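Local coordinates for NAD(P)-dependent oxidoreductase (Pseudomonas putida, PDB 7A3W), which probably catalyses NADPH-dependent reduction of imines, and is thought to serve both conjugate reduction and reductive amination, at residues Ala18-Leu23 and Cys128-Ile133; Asp86-Ser92 and Gln116-Leu120; Trp191-Ala195 and Phe208-Ser212; Tyr272-Ala276 and Ser288-Met293. All blocks are in the same frame, centred on the assembly; numbering follows the deposited sequence. Where two conformers were deposited one is given.

Contact 1: Ala18-Leu23 and Cys128-Ile133; sequences AMGSVL and CYPKDI. With NDP (NADPH dihydro-nicotinamide-adenine-dinucleotide phosphate), chain F.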
loop_
_atom_site.group_PDB
_atom_site.type_symbol
_atom_site.label_atom_id
_atom_site.label_comp_id
_atom_site.label_asym_id
_atom_site.label_seq_id
_atom_site.Cartn_x
_atom_site.Cartn_y
_atom_site.Cartn_z
ATOM N N ALA B 18 7.922 -0.772 23.888
ATOM C CA ALA B 18 7.356 -1.899 23.114
ATOM C C ALA B 18 8.440 -2.519 22.234
ATOM O O ALA B 18 8.550 -3.790 22.212
ATOM C CB ALA B 18 6.175 -1.428 22.303
ATOM N N MET B 19 9.252 -1.698 21.565
ATOM C CA MET B 19 10.297 -2.214 20.619
ATOM C C MET B 19 11.590 -2.552 21.371
ATOM O O MET B 19 12.097 -3.718 21.212
ATOM C CB MET B 19 10.519 -1.180 19.503
ATOM C CG MET B 19 11.537 -1.567 18.477
ATOM S SD MET B 19 11.197 -3.141 17.617
ATOM C CE MET B 19 9.934 -2.684 16.430
ATOM N N GLY B 20 12.115 -1.633 22.180
ATOM C CA GLY B 20 13.403 -1.799 22.896
ATOM C C GLY B 20 13.429 -3.057 23.749
ATOM O O GLY B 20 14.461 -3.785 23.757
ATOM N N SER B 21 12.329 -3.369 24.425
ATOM C CA SER B 21 12.276 -4.561 25.324
ATOM C C SER B 21 12.526 -5.820 24.486
ATOM O O SER B 21 13.238 -6.726 24.946
ATOM C CB SER B 21 11.017 -4.654 26.081
ATOM O OG SER B 21 9.903 -4.608 25.220
ATOM N N VAL B 22 11.942 -5.866 23.293
ATOM C CA VAL B 22 12.047 -7.050 22.398
ATOM C C VAL B 22 13.451 -7.120 21.778
ATOM O O VAL B 22 13.984 -8.255 21.562
ATOM C CB VAL B 22 10.912 -6.989 21.365
ATOM C CG1 VAL B 22 11.105 -8.014 20.263
ATOM C CG2 VAL B 22 9.554 -7.109 22.039
ATOM N N LEU B 23 14.056 -5.985 21.445
ATOM C CA LEU B 23 15.478 -5.997 20.995
ATOM C C LEU B 23 16.343 -6.678 22.066
ATOM O O LEU B 23 17.104 -7.644 21.724
ATOM C CB LEU B 23 15.977 -4.582 20.694
ATOM C CG LEU B 23 15.170 -3.752 19.699
ATOM C CD1 LEU B 23 15.880 -2.435 19.469
ATOM C CD2 LEU B 23 14.972 -4.462 18.367
ATOM N N CYS B 128 9.524 -2.841 10.866
ATOM C CA CYS B 128 8.645 -3.931 11.364
ATOM C C CYS B 128 8.050 -3.564 12.718
ATOM O O CYS B 128 8.480 -2.577 13.339
ATOM C CB CYS B 128 9.383 -5.268 11.480
ATOM S SG CYS B 128 10.596 -5.345 12.828
ATOM N N TYR B 129 7.085 -4.368 13.154
ATOM C CA TYR B 129 6.565 -4.348 14.541
ATOM C C TYR B 129 7.397 -5.313 15.372
ATOM O O TYR B 129 8.105 -6.181 14.815
ATOM C CB TYR B 129 5.072 -4.688 14.549
ATOM C CG TYR B 129 4.205 -3.608 13.955
ATOM C CD1 TYR B 129 3.905 -2.483 14.701
ATOM C CD2 TYR B 129 3.695 -3.686 12.668
ATOM C CE1 TYR B 129 3.088 -1.485 14.207
ATOM C CE2 TYR B 129 2.943 -2.644 12.128
ATOM C CZ TYR B 129 2.599 -1.571 12.920
ATOM O OH TYR B 129 1.836 -0.547 12.450
ATOM N N PRO B 130 7.361 -5.177 16.716
ATOM C CA PRO B 130 8.251 -5.966 17.576
ATOM C C PRO B 130 8.166 -7.478 17.322
ATOM O O PRO B 130 9.188 -8.160 17.409
ATOM C CB PRO B 130 7.802 -5.567 18.978
ATOM C CG PRO B 130 7.336 -4.133 18.801
ATOM C CD PRO B 130 6.596 -4.160 17.474
ATOM N N LYS B 131 6.959 -7.977 17.025
ATOM C CA LYS B 131 6.676 -9.424 16.823
ATOM C C LYS B 131 7.571 -9.992 15.718
ATOM O O LYS B 131 7.801 -11.227 15.718
ATOM C CB LYS B 131 5.189 -9.623 16.519
ATOM C CG LYS B 131 4.703 -8.990 15.219
ATOM C CD LYS B 131 3.218 -9.029 15.021
ATOM C CE LYS B 131 2.797 -8.495 13.665
ATOM N NZ LYS B 131 3.251 -9.374 12.561
ATOM N N ASP B 132 8.060 -9.163 14.794
ATOM C CA ASP B 132 8.841 -9.626 13.616
ATOM C C ASP B 132 10.356 -9.452 13.843
ATOM O O ASP B 132 11.166 -9.991 13.025
ATOM C CB ASP B 132 8.290 -8.968 12.357
ATOM C CG ASP B 132 6.888 -9.466 12.037
ATOM O OD1 ASP B 132 6.682 -10.694 12.038
ATOM O OD2 ASP B 132 6.009 -8.622 11.846
ATOM N N ILE B 133 10.777 -8.841 14.951
ATOM C CA ILE B 133 12.218 -8.793 15.319
ATOM C C ILE B 133 12.745 -10.225 15.407
ATOM O O ILE B 133 12.031 -11.054 15.928
ATOM C CB ILE B 133 12.411 -8.018 16.622
ATOM C CG1 ILE B 133 12.089 -6.531 16.397
ATOM C CG2 ILE B 133 13.801 -8.215 17.184
ATOM C CD1 ILE B 133 13.018 -5.807 15.465
HETATM P PA NDP F . 7.302 3.191 23.574
HETATM O O1A NDP F . 6.848 1.800 23.914
HETATM O O2A NDP F . 6.429 4.399 23.823
HETATM O O5B NDP F . 8.689 3.409 24.342
HETATM C C5B NDP F . 9.278 4.720 24.416
HETATM C C4B NDP F . 10.598 4.563 25.123
HETATM O O4B NDP F . 11.262 5.858 25.206
HETATM C C3B NDP F . 10.519 4.036 26.561
HETATM O O3B NDP F . 11.702 3.317 26.824
HETATM C C2B NDP F . 10.447 5.341 27.338
HETATM O O2B NDP F . 10.854 5.306 28.712
HETATM C C1B NDP F . 11.506 6.118 26.570
HETATM N N9A NDP F . 11.450 7.546 26.809
HETATM C C8A NDP F . 10.445 8.433 26.530
HETATM N N7A NDP F . 10.733 9.660 26.894
HETATM C C5A NDP F . 12.022 9.574 27.401
HETATM C C6A NDP F . 12.898 10.527 27.951
HETATM N N6A NDP F . 12.616 11.831 28.058
HETATM N N1A NDP F . 14.105 10.092 28.368
HETATM C C2A NDP F . 14.403 8.790 28.263
HETATM N N3A NDP F . 13.661 7.800 27.786
HETATM C C4A NDP F . 12.469 8.268 27.366
HETATM O O3 NDP F . 7.831 3.316 22.075
HETATM P PN NDP F . 8.313 2.115 21.111
HETATM O O1N NDP F . 7.078 1.628 20.452
HETATM O O2N NDP F . 9.136 1.126 21.881
HETATM O O5D NDP F . 9.145 2.929 20.033
HETATM C C5D NDP F . 10.515 3.339 20.228
HETATM C C4D NDP F . 11.035 3.890 18.926
HETATM O O4D NDP F . 11.061 2.844 17.917
HETATM C C3D NDP F . 10.228 5.053 18.320
HETATM O O3D NDP F . 11.119 6.070 17.882
HETATM C C2D NDP F . 9.439 4.375 17.216
HETATM O O2D NDP F . 9.066 5.297 16.201
HETATM C C1D NDP F . 10.392 3.267 16.763
HETATM N N1N NDP F . 9.705 2.073 16.181
HETATM C C2N NDP F . 8.756 1.349 16.869
HETATM C C3N NDP F . 8.013 0.361 16.255
HETATM C C7N NDP F . 6.974 -0.439 16.967
HETATM O O7N NDP F . 6.283 -1.202 16.294
HETATM N N7N NDP F . 6.826 -0.368 18.280
HETATM C C4N NDP F . 8.301 0.015 14.847
HETATM C C5N NDP F . 9.330 0.811 14.226
HETATM C C6N NDP F . 10.044 1.687 14.904
HETATM P P2B NDP F . 9.718 4.883 29.782
HETATM O O1X NDP F . 8.518 5.764 29.441
HETATM O O2X NDP F . 9.504 3.388 29.708
HETATM O O3X NDP F . 10.425 5.315 31.050
#
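M19, V22 and L23 on the first turns of helix 18-29 meet P130 and I133 of the loop between strands 120-126 and 140-144 through apolar contacts. The M19 chain starts with CG anti to the backbone N (chi1 -180°) and then bends at chi2 and chi3. That fold lays SD beside I133, 3.7 Å from its CG1, and turns the methyl CE onto the loop backbone, 3.4 Å from C128 O. The same methyl also lies against the P130 ring, near CD and CG. V22 crosses P130 at about a right angle: its CG2 rests on P130 CB at 3.8 Å, while its CG1 reaches P130 O and I133 CB. Farther along the helix, L23 CD2 meets I133 CD1 at 3.7 Å.

Polar bonds run to the cofactor. A18 N donates to O1A of NADPH (2.8 Å, 172°). M19 N donates to O2N of NADPH (2.8 Å, 175°). By these two nearly straight bonds the helix start holds the diphosphate, as expected of a Rossmann-type glycine-rich turn. C128 O lies 3.0 Å from nicotinamide C4N, the carbon that carries the transferable hydride; M19 CE is also close to C4N, and P130 CD to the carboxamide O7N. Segment 18-23 thus spans from diphosphate to nicotinamide, while 128-133 lines the nicotinamide.

The Y129 hydroxyl is hydrogen-bonded to H245 of the second subunit, and Q239 of that subunit bonds K131 N as well as the cofactor. I126 of strand 120-126 touches both M19 and I133, while Y184 and F185 of helix 173-200 touch Y129.

Contact 2: Asp86-Ser92 and Gln116-Leu120; sequences DPLLNMS and QHNGL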
loop_
_atom_site.group_PDB
_atom_site.type_symbol
_atom_site.label_atom_id
_atom_site.label_comp_id
_atom_site.label_asym_id
_atom_site.label_seq_id
_atom_site.Cartn_x
_atom_site.Cartn_y
_atom_site.Cartn_z
ATOM N N ASP B 86 29.001 12.843 31.544
ATOM C CA ASP B 86 30.329 13.512 31.586
ATOM C C ASP B 86 30.792 13.794 30.154
ATOM O O ASP B 86 30.942 12.849 29.368
ATOM C CB ASP B 86 31.304 12.606 32.328
ATOM C CG ASP B 86 32.723 13.114 32.473
ATOM O OD1 ASP B 86 33.065 14.166 31.861
ATOM O OD2 ASP B 86 33.478 12.400 33.146
ATOM N N PRO B 87 31.125 15.059 29.789
ATOM C CA PRO B 87 31.549 15.378 28.425
ATOM C C PRO B 87 32.802 14.594 28.003
ATOM O O PRO B 87 33.003 14.423 26.822
ATOM C CB PRO B 87 31.844 16.881 28.447
ATOM C CG PRO B 87 31.052 17.376 29.629
ATOM C CD PRO B 87 31.140 16.256 30.648
ATOM N N LEU B 88 33.597 14.142 28.976
ATOM C CA LEU B 88 34.858 13.414 28.731
ATOM C C LEU B 88 34.616 11.908 28.777
ATOM O O LEU B 88 35.611 11.185 28.796
ATOM C CB LEU B 88 35.884 13.841 29.790
ATOM C CG LEU B 88 36.248 15.331 29.820
ATOM C CD1 LEU B 88 37.323 15.588 30.866
ATOM C CD2 LEU B 88 36.691 15.862 28.450
ATOM N N LEU B 89 33.378 11.427 28.873
ATOM C CA LEU B 89 33.151 9.961 28.889
ATOM C C LEU B 89 33.805 9.407 27.625
ATOM O O LEU B 89 33.584 9.955 26.538
ATOM C CB LEU B 89 31.656 9.651 28.954
ATOM C CG LEU B 89 31.316 8.200 29.292
ATOM C CD1 LEU B 89 29.907 8.085 29.846
ATOM C CD2 LEU B 89 31.477 7.307 28.084
ATOM N N ASN B 90 34.645 8.392 27.752
ATOM C CA ASN B 90 35.430 7.895 26.601
ATOM C C ASN B 90 34.643 6.814 25.878
ATOM O O ASN B 90 34.445 5.749 26.477
ATOM C CB ASN B 90 36.792 7.347 27.007
ATOM C CG ASN B 90 37.678 7.082 25.810
ATOM O OD1 ASN B 90 37.276 7.283 24.668
ATOM N ND2 ASN B 90 38.877 6.592 26.064
ATOM N N MET B 91 34.219 7.069 24.631
ATOM C CA MET B 91 33.433 6.069 23.857
ATOM C C MET B 91 34.317 5.397 22.804
ATOM O O MET B 91 33.770 4.720 21.905
ATOM C CB MET B 91 32.225 6.724 23.191
ATOM C CG MET B 91 31.256 7.314 24.199
ATOM S SD MET B 91 29.711 7.737 23.406
ATOM C CE MET B 91 28.927 8.712 24.687
ATOM N N SER B 92 35.639 5.602 22.878
ATOM C CA SER B 92 36.615 4.914 21.996
ATOM C C SER B 92 36.250 3.427 21.893
ATOM O O SER B 92 36.034 2.793 22.942
ATOM C CB SER B 92 38.037 5.103 22.482
ATOM O OG SER B 92 38.904 4.153 21.884
ATOM N N GLN B 116 32.613 13.623 19.355
ATOM C CA GLN B 116 33.328 14.349 20.445
ATOM C C GLN B 116 33.784 13.395 21.561
ATOM O O GLN B 116 34.776 13.716 22.233
ATOM C CB GLN B 116 32.446 15.456 21.011
ATOM C CG GLN B 116 32.264 16.581 20.010
ATOM C CD GLN B 116 31.194 17.577 20.381
ATOM O OE1 GLN B 116 30.322 17.338 21.215
ATOM N NE2 GLN B 116 31.263 18.726 19.732
ATOM N N HIS B 117 33.058 12.293 21.788
ATOM C CA HIS B 117 33.367 11.248 22.794
ATOM C C HIS B 117 34.266 10.153 22.203
ATOM O O HIS B 117 34.559 9.187 22.937
ATOM C CB HIS B 117 32.058 10.629 23.306
ATOM C CG HIS B 117 31.334 11.453 24.310
ATOM N ND1 HIS B 117 30.420 12.427 23.972
ATOM C CD2 HIS B 117 31.362 11.414 25.655
ATOM C CE1 HIS B 117 29.934 12.979 25.075
ATOM N NE2 HIS B 117 30.466 12.354 26.115
ATOM N N ASN B 118 34.653 10.286 20.925
ATOM C CA ASN B 118 35.493 9.314 20.169
ATOM C C ASN B 118 34.715 8.017 19.935
ATOM O O ASN B 118 35.348 6.956 19.668
ATOM C CB ASN B 118 36.841 9.070 20.854
ATOM C CG ASN B 118 37.678 10.328 20.931
ATOM O OD1 ASN B 118 37.946 10.829 22.015
ATOM N ND2 ASN B 118 38.062 10.862 19.788
ATOM N N GLY B 119 33.387 8.103 19.956
ATOM C CA GLY B 119 32.508 6.973 19.613
ATOM C C GLY B 119 32.306 6.906 18.116
ATOM O O GLY B 119 32.699 7.848 17.404
ATOM N N LEU B 120 31.751 5.800 17.659
ATOM C CA LEU B 120 31.403 5.525 16.246
ATOM C C LEU B 120 29.880 5.518 16.170
ATOM O O LEU B 120 29.261 4.961 17.096
ATOM C CB LEU B 120 31.929 4.147 15.847
ATOM C CG LEU B 120 33.384 3.996 15.401
ATOM C CD1 LEU B 120 34.258 5.170 15.758
ATOM C CD2 LEU B 120 33.948 2.704 15.959
#
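M91 and H117 join the loop 86-92 to the end of helix 104-116, near the starts of strands 95-98 and 120-126: M91 N donates to H117 O (2.7 Å, 158°), just where the helix ends in a Schellman motif with N118 at positive phi. Beside this bond the chains run close enough for two CA-H...O contacts, G119 CA to M91 O and S92 CA to N118 O, the latter at 3.3 Å.

The H117 imidazole is sandwiched. Over one face lies the methyl of M91, whose chain is extended beyond CG so that CE sits 3.9 Å from the ring centroid, a CH-pi contact; on the way, M91 CG packs on H117 CB at 3.5 Å. Over the opposite face stands P87 O. At the edge, in the ring plane, NE2 makes a weak hydrogen bond to D86 O (3.3 Å, 151°), the carbonyl that also closes the type I turn D86-L89. D86 OD1 takes L88 N and N90 OD1 takes S92 N, each an Asx turn that shapes the loop on either side of L89.

The other ring nitrogen, ND1, is bonded to R113 O in the last turns of the helix, the firmer of the two ring bonds. With a carbonyl at each nitrogen, one held only weakly, and a third over one face, the imidazole has surroundings that might favour a protonated ring.

Contact 3: Trp191-Ala195 and Phe208-Ser212; sequences WLEGA and FKALS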
loop_
_atom_site.group_PDB
_atom_site.type_symbol
_atom_site.label_atom_id
_atom_site.label_comp_id
_atom_site.label_asym_id
_atom_site.label_seq_id
_atom_site.Cartn_x
_atom_site.Cartn_y
_atom_site.Cartn_z
ATOM N N TRP B 191 -6.089 1.225 3.162
ATOM C CA TRP B 191 -6.658 -0.125 3.386
ATOM C C TRP B 191 -7.855 -0.037 4.346
ATOM O O TRP B 191 -8.921 -0.628 4.051
ATOM C CB TRP B 191 -5.603 -1.102 3.902
ATOM C CG TRP B 191 -6.217 -2.448 4.090
ATOM C CD1 TRP B 191 -6.411 -3.391 3.129
ATOM C CD2 TRP B 191 -6.797 -2.977 5.298
ATOM N NE1 TRP B 191 -7.032 -4.486 3.658
ATOM C CE2 TRP B 191 -7.302 -4.254 4.981
ATOM C CE3 TRP B 191 -6.914 -2.518 6.613
ATOM C CZ2 TRP B 191 -7.922 -5.067 5.931
ATOM C CZ3 TRP B 191 -7.558 -3.302 7.540
ATOM C CH2 TRP B 191 -8.035 -4.571 7.212
ATOM N N LEU B 192 -7.699 0.682 5.456
ATOM C CA LEU B 192 -8.780 0.882 6.451
ATOM C C LEU B 192 -9.968 1.546 5.762
ATOM O O LEU B 192 -11.104 1.115 6.004
ATOM C CB LEU B 192 -8.290 1.769 7.602
ATOM C CG LEU B 192 -7.248 1.132 8.505
ATOM C CD1 LEU B 192 -6.584 2.193 9.378
ATOM C CD2 LEU B 192 -7.900 0.042 9.335
ATOM N N GLU B 193 -9.709 2.578 4.970
ATOM C CA GLU B 193 -10.767 3.323 4.239
ATOM C C GLU B 193 -11.581 2.356 3.351
ATOM O O GLU B 193 -12.815 2.408 3.376
ATOM C CB GLU B 193 -10.078 4.431 3.467
ATOM C CG GLU B 193 -11.026 5.395 2.833
ATOM C CD GLU B 193 -10.361 6.714 2.457
ATOM O OE1 GLU B 193 -9.695 7.330 3.346
ATOM O OE2 GLU B 193 -10.521 7.141 1.310
ATOM N N GLY B 194 -10.908 1.449 2.634
ATOM C CA GLY B 194 -11.555 0.387 1.843
ATOM C C GLY B 194 -12.281 -0.639 2.706
ATOM O O GLY B 194 -13.415 -1.032 2.357
ATOM N N ALA B 195 -11.659 -1.088 3.795
ATOM C CA ALA B 195 -12.236 -2.115 4.683
ATOM C C ALA B 195 -13.536 -1.559 5.265
ATOM O O ALA B 195 -14.525 -2.315 5.350
ATOM C CB ALA B 195 -11.259 -2.496 5.760
ATOM N N PHE B 208 -12.812 -9.048 3.346
ATOM C CA PHE B 208 -11.992 -7.987 2.699
ATOM C C PHE B 208 -10.499 -8.322 2.809
ATOM O O PHE B 208 -9.768 -8.120 1.839
ATOM C CB PHE B 208 -12.321 -6.625 3.300
ATOM C CG PHE B 208 -11.705 -5.496 2.525
ATOM C CD1 PHE B 208 -12.214 -5.138 1.282
ATOM C CD2 PHE B 208 -10.609 -4.812 3.029
ATOM C CE1 PHE B 208 -11.655 -4.085 0.583
ATOM C CE2 PHE B 208 -10.060 -3.765 2.317
ATOM C CZ PHE B 208 -10.576 -3.414 1.107
ATOM N N LYS B 209 -10.052 -8.858 3.949
ATOM C CA LYS B 209 -8.667 -9.391 4.114
ATOM C C LYS B 209 -8.378 -10.445 3.028
ATOM O O LYS B 209 -7.262 -10.446 2.466
ATOM C CB LYS B 209 -8.494 -10.004 5.508
ATOM C CG LYS B 209 -7.292 -10.935 5.685
ATOM C CD LYS B 209 -7.384 -11.756 6.961
ATOM C CE LYS B 209 -6.418 -12.920 6.991
ATOM N NZ LYS B 209 -6.739 -13.872 8.076
ATOM N N ALA B 210 -9.322 -11.351 2.755
ATOM C CA ALA B 210 -9.101 -12.450 1.786
ATOM C C ALA B 210 -8.953 -11.890 0.360
ATOM O O ALA B 210 -8.231 -12.489 -0.427
ATOM C CB ALA B 210 -10.217 -13.455 1.862
ATOM N N LEU B 211 -9.580 -10.759 0.048
ATOM C CA LEU B 211 -9.510 -10.127 -1.299
ATOM C C LEU B 211 -8.303 -9.168 -1.401
ATOM O O LEU B 211 -7.884 -8.833 -2.536
ATOM C CB LEU B 211 -10.806 -9.347 -1.544
ATOM C CG LEU B 211 -12.052 -10.211 -1.690
ATOM C CD1 LEU B 211 -13.309 -9.359 -1.610
ATOM C CD2 LEU B 211 -12.005 -11.017 -2.981
ATOM N N SER B 212 -7.764 -8.713 -0.278
ATOM C CA SER B 212 -6.751 -7.629 -0.266
ATOM C C SER B 212 -5.533 -8.004 -1.107
ATOM O O SER B 212 -4.993 -7.151 -1.791
ATOM C CB SER B 212 -6.408 -7.224 1.126
ATOM O OG SER B 212 -7.516 -6.545 1.696
#
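W191 reaches across to F208 and S212 with its indole, while the axes of segments 191-195 and 208-212 come within 11.2 Å, their directions 130° apart. From CB, chi1 of -179° sets CG anti to the backbone N, carrying the ring out toward the second helix. CD1 lies 3.8 Å from F208 CE2. NE1 comes 3.4 Å from the same F208 CE2 and donates to S212 OG (2.9 Å), with the oxygen almost exactly in the indole plane; that hydroxyl in turn donates to F208 O one turn back, so the serine links the indole to the partner helix backbone. W191 CE2 lies 3.9 Å from F208 CE2, and CZ2 runs on beside F208 CD2, the two planes inclined at 46° in an oblique pair.

The other side of this meeting is the F208 ring, which enters where G194 has no side chain: F208 CZ comes 3.6 Å from G194 C, and A195 CA stands over the ring face. A195 CB closes against F208 CD2 at 3.6 Å.

F183 of the second subunit meets W191 edge-to-face, and L180 of that subunit packs on F208. This buried junction of helices 173-200 and 205-232 belongs to the helical C-terminal domain, through which imine reductases of this family form their intertwined dimer.

Contact 4: Tyr272-Ala276 and Ser288-Met293; sequences YCRMA and SLFKAM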
loop_
_atom_site.group_PDB
_atom_site.type_symbol
_atom_site.label_atom_id
_atom_site.label_comp_id
_atom_site.label_asym_id
_atom_site.label_seq_id
_atom_site.Cartn_x
_atom_site.Cartn_y
_atom_site.Cartn_z
ATOM N N TYR B 272 -3.913 14.742 -6.065
ATOM C CA TYR B 272 -2.675 14.535 -6.842
ATOM C C TYR B 272 -3.040 14.345 -8.320
ATOM O O TYR B 272 -2.347 14.889 -9.205
ATOM C CB TYR B 272 -1.878 13.367 -6.278
ATOM C CG TYR B 272 -1.367 13.583 -4.876
ATOM C CD1 TYR B 272 -1.290 14.849 -4.323
ATOM C CD2 TYR B 272 -0.890 12.518 -4.122
ATOM C CE1 TYR B 272 -0.786 15.055 -3.053
ATOM C CE2 TYR B 272 -0.369 12.711 -2.850
ATOM C CZ TYR B 272 -0.324 13.989 -2.310
ATOM O OH TYR B 272 0.170 14.237 -1.060
ATOM N N CYS B 273 -4.101 13.590 -8.590
ATOM C CA CYS B 273 -4.666 13.453 -9.949
ATOM C C CYS B 273 -4.974 14.834 -10.523
ATOM O O CYS B 273 -4.609 15.076 -11.668
ATOM C CB CYS B 273 -5.918 12.605 -9.950
ATOM S SG CYS B 273 -5.544 10.846 -9.714
ATOM N N ARG B 274 -5.633 15.691 -9.747
ATOM C CA ARG B 274 -6.069 17.025 -10.238
ATOM C C ARG B 274 -4.839 17.905 -10.472
ATOM O O ARG B 274 -4.811 18.610 -11.483
ATOM C CB ARG B 274 -7.122 17.613 -9.300
ATOM C CG ARG B 274 -8.455 16.886 -9.404
ATOM C CD ARG B 274 -9.558 17.602 -8.668
ATOM N NE ARG B 274 -10.544 16.661 -8.157
ATOM C CZ ARG B 274 -11.393 15.981 -8.907
ATOM N NH1 ARG B 274 -11.386 16.122 -10.223
ATOM N NH2 ARG B 274 -12.266 15.174 -8.336
ATOM N N MET B 275 -3.823 17.813 -9.627
ATOM C CA MET B 275 -2.497 18.449 -9.873
ATOM C C MET B 275 -2.017 18.087 -11.276
ATOM O O MET B 275 -1.616 18.985 -12.011
ATOM C CB MET B 275 -1.425 17.959 -8.904
ATOM C CG MET B 275 -1.264 18.780 -7.664
ATOM S SD MET B 275 -0.097 17.942 -6.552
ATOM C CE MET B 275 -0.874 18.458 -5.027
ATOM N N ALA B 276 -2.028 16.797 -11.620
ATOM C CA ALA B 276 -1.544 16.297 -12.918
ATOM C C ALA B 276 -2.422 16.841 -14.050
ATOM O O ALA B 276 -1.861 17.316 -15.063
ATOM C CB ALA B 276 -1.468 14.789 -12.900
ATOM N N SER B 288 2.738 9.865 -14.109
ATOM C CA SER B 288 2.989 11.315 -14.324
ATOM C C SER B 288 2.675 12.113 -13.048
ATOM O O SER B 288 3.107 13.264 -12.964
ATOM C CB SER B 288 2.207 11.819 -15.506
ATOM O OG SER B 288 0.815 11.816 -15.242
ATOM N N LEU B 289 1.904 11.553 -12.108
ATOM C CA LEU B 289 1.598 12.258 -10.836
ATOM C C LEU B 289 2.912 12.597 -10.110
ATOM O O LEU B 289 2.966 13.645 -9.484
ATOM C CB LEU B 289 0.720 11.393 -9.937
ATOM C CG LEU B 289 -0.777 11.660 -10.000
ATOM C CD1 LEU B 289 -1.310 11.573 -11.421
ATOM C CD2 LEU B 289 -1.492 10.679 -9.096
ATOM N N PHE B 290 3.942 11.753 -10.220
ATOM C CA PHE B 290 5.253 12.016 -9.582
ATOM C C PHE B 290 5.768 13.391 -10.023
ATOM O O PHE B 290 6.183 14.169 -9.160
ATOM C CB PHE B 290 6.268 10.934 -9.916
ATOM C CG PHE B 290 7.622 11.134 -9.297
ATOM C CD1 PHE B 290 8.575 11.932 -9.911
ATOM C CD2 PHE B 290 7.972 10.491 -8.121
ATOM C CE1 PHE B 290 9.837 12.085 -9.362
ATOM C CE2 PHE B 290 9.237 10.634 -7.573
ATOM C CZ PHE B 290 10.173 11.425 -8.196
ATOM N N LYS B 291 5.719 13.663 -11.325
ATOM C CA LYS B 291 6.241 14.921 -11.924
ATOM C C LYS B 291 5.336 16.071 -11.495
ATOM O O LYS B 291 5.876 17.160 -11.202
ATOM C CB LYS B 291 6.345 14.741 -13.445
ATOM C CG LYS B 291 6.583 15.988 -14.283
ATOM C CD LYS B 291 6.576 15.657 -15.771
ATOM C CE LYS B 291 6.704 16.879 -16.651
ATOM N NZ LYS B 291 8.056 17.462 -16.520
ATOM N N ALA B 292 4.020 15.860 -11.405
ATOM C CA ALA B 292 3.054 16.927 -11.035
ATOM C C ALA B 292 3.245 17.300 -9.561
ATOM O O ALA B 292 3.050 18.472 -9.174
ATOM C CB ALA B 292 1.650 16.456 -11.277
ATOM N N MET B 293 3.608 16.304 -8.748
ATOM C CA MET B 293 3.785 16.430 -7.282
ATOM C C MET B 293 5.166 17.013 -6.928
ATOM O O MET B 293 5.259 17.679 -5.881
ATOM C CB MET B 293 3.625 15.048 -6.643
ATOM C CG MET B 293 2.180 14.557 -6.637
ATOM S SD MET B 293 2.152 12.778 -6.244
ATOM C CE MET B 293 2.545 12.853 -4.500
#
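M293 lies over the Y272 ring with a chain that bends at chi3 (73°). Its CE stands 3.6 Å from the ring centroid and 3.4 Å from Y272 CE2, displaced toward the rim; SD follows over the same face at 4.1 Å from the centroid. This Met-aromatic contact pairs with a CH-pi contact from the methyl.

The axes of segments 272-276 and 289-293 come within 8.5 Å at 84°, consistent with the small A276 and A292 at the crossing. The A292 methyl is the bump here: it drops onto the backbone of the other helix, 3.6 Å from A276 CA, with M275 CB on its flank. A276 CB answers by pushing toward L289, 3.5 Å from its CD1. L289 itself wedges its forked end between residues of the other helix, CD1 on A276 and CD2 between Y272 CB and C273, where the distance from L289 CD2 to C273 SG is 4.1 Å. M275 SD closes the margin against M293 CG.

The Y272 hydroxyl bonds E193 and A264 N of the second subunit, whose L192 also packs on L289 and M293. Small residues at a close, steep crossing thus fasten the short terminal helix 289-293 to helix 264-278 within the all-helical C-terminal domain, at the dimer interface.

In the fold
Contacts 1 and 2 lie in the N-terminal Rossmann-type domain, contacts 3 and 4 in the helical C-terminal one, and along the chain the pairs follow in series. Contact 2 falls within the span bracketed by contact 1; their centres are 28 Å apart, with contact 1 at the cofactor and contact 2 at the C-terminal end of helix 104-116. Strand 120-126 runs from one to the other. Helix 173-200 bridges the domains: it touches Y129 of contact 1 and supplies W191 to contact 3. Contacts 3 and 4 have centres 26 Å apart. Contacts 1, 3 and 4 all touch the second subunit, so both the cofactor pocket, which Q239 of that subunit completes, and the helical domain probably depend on the dimer.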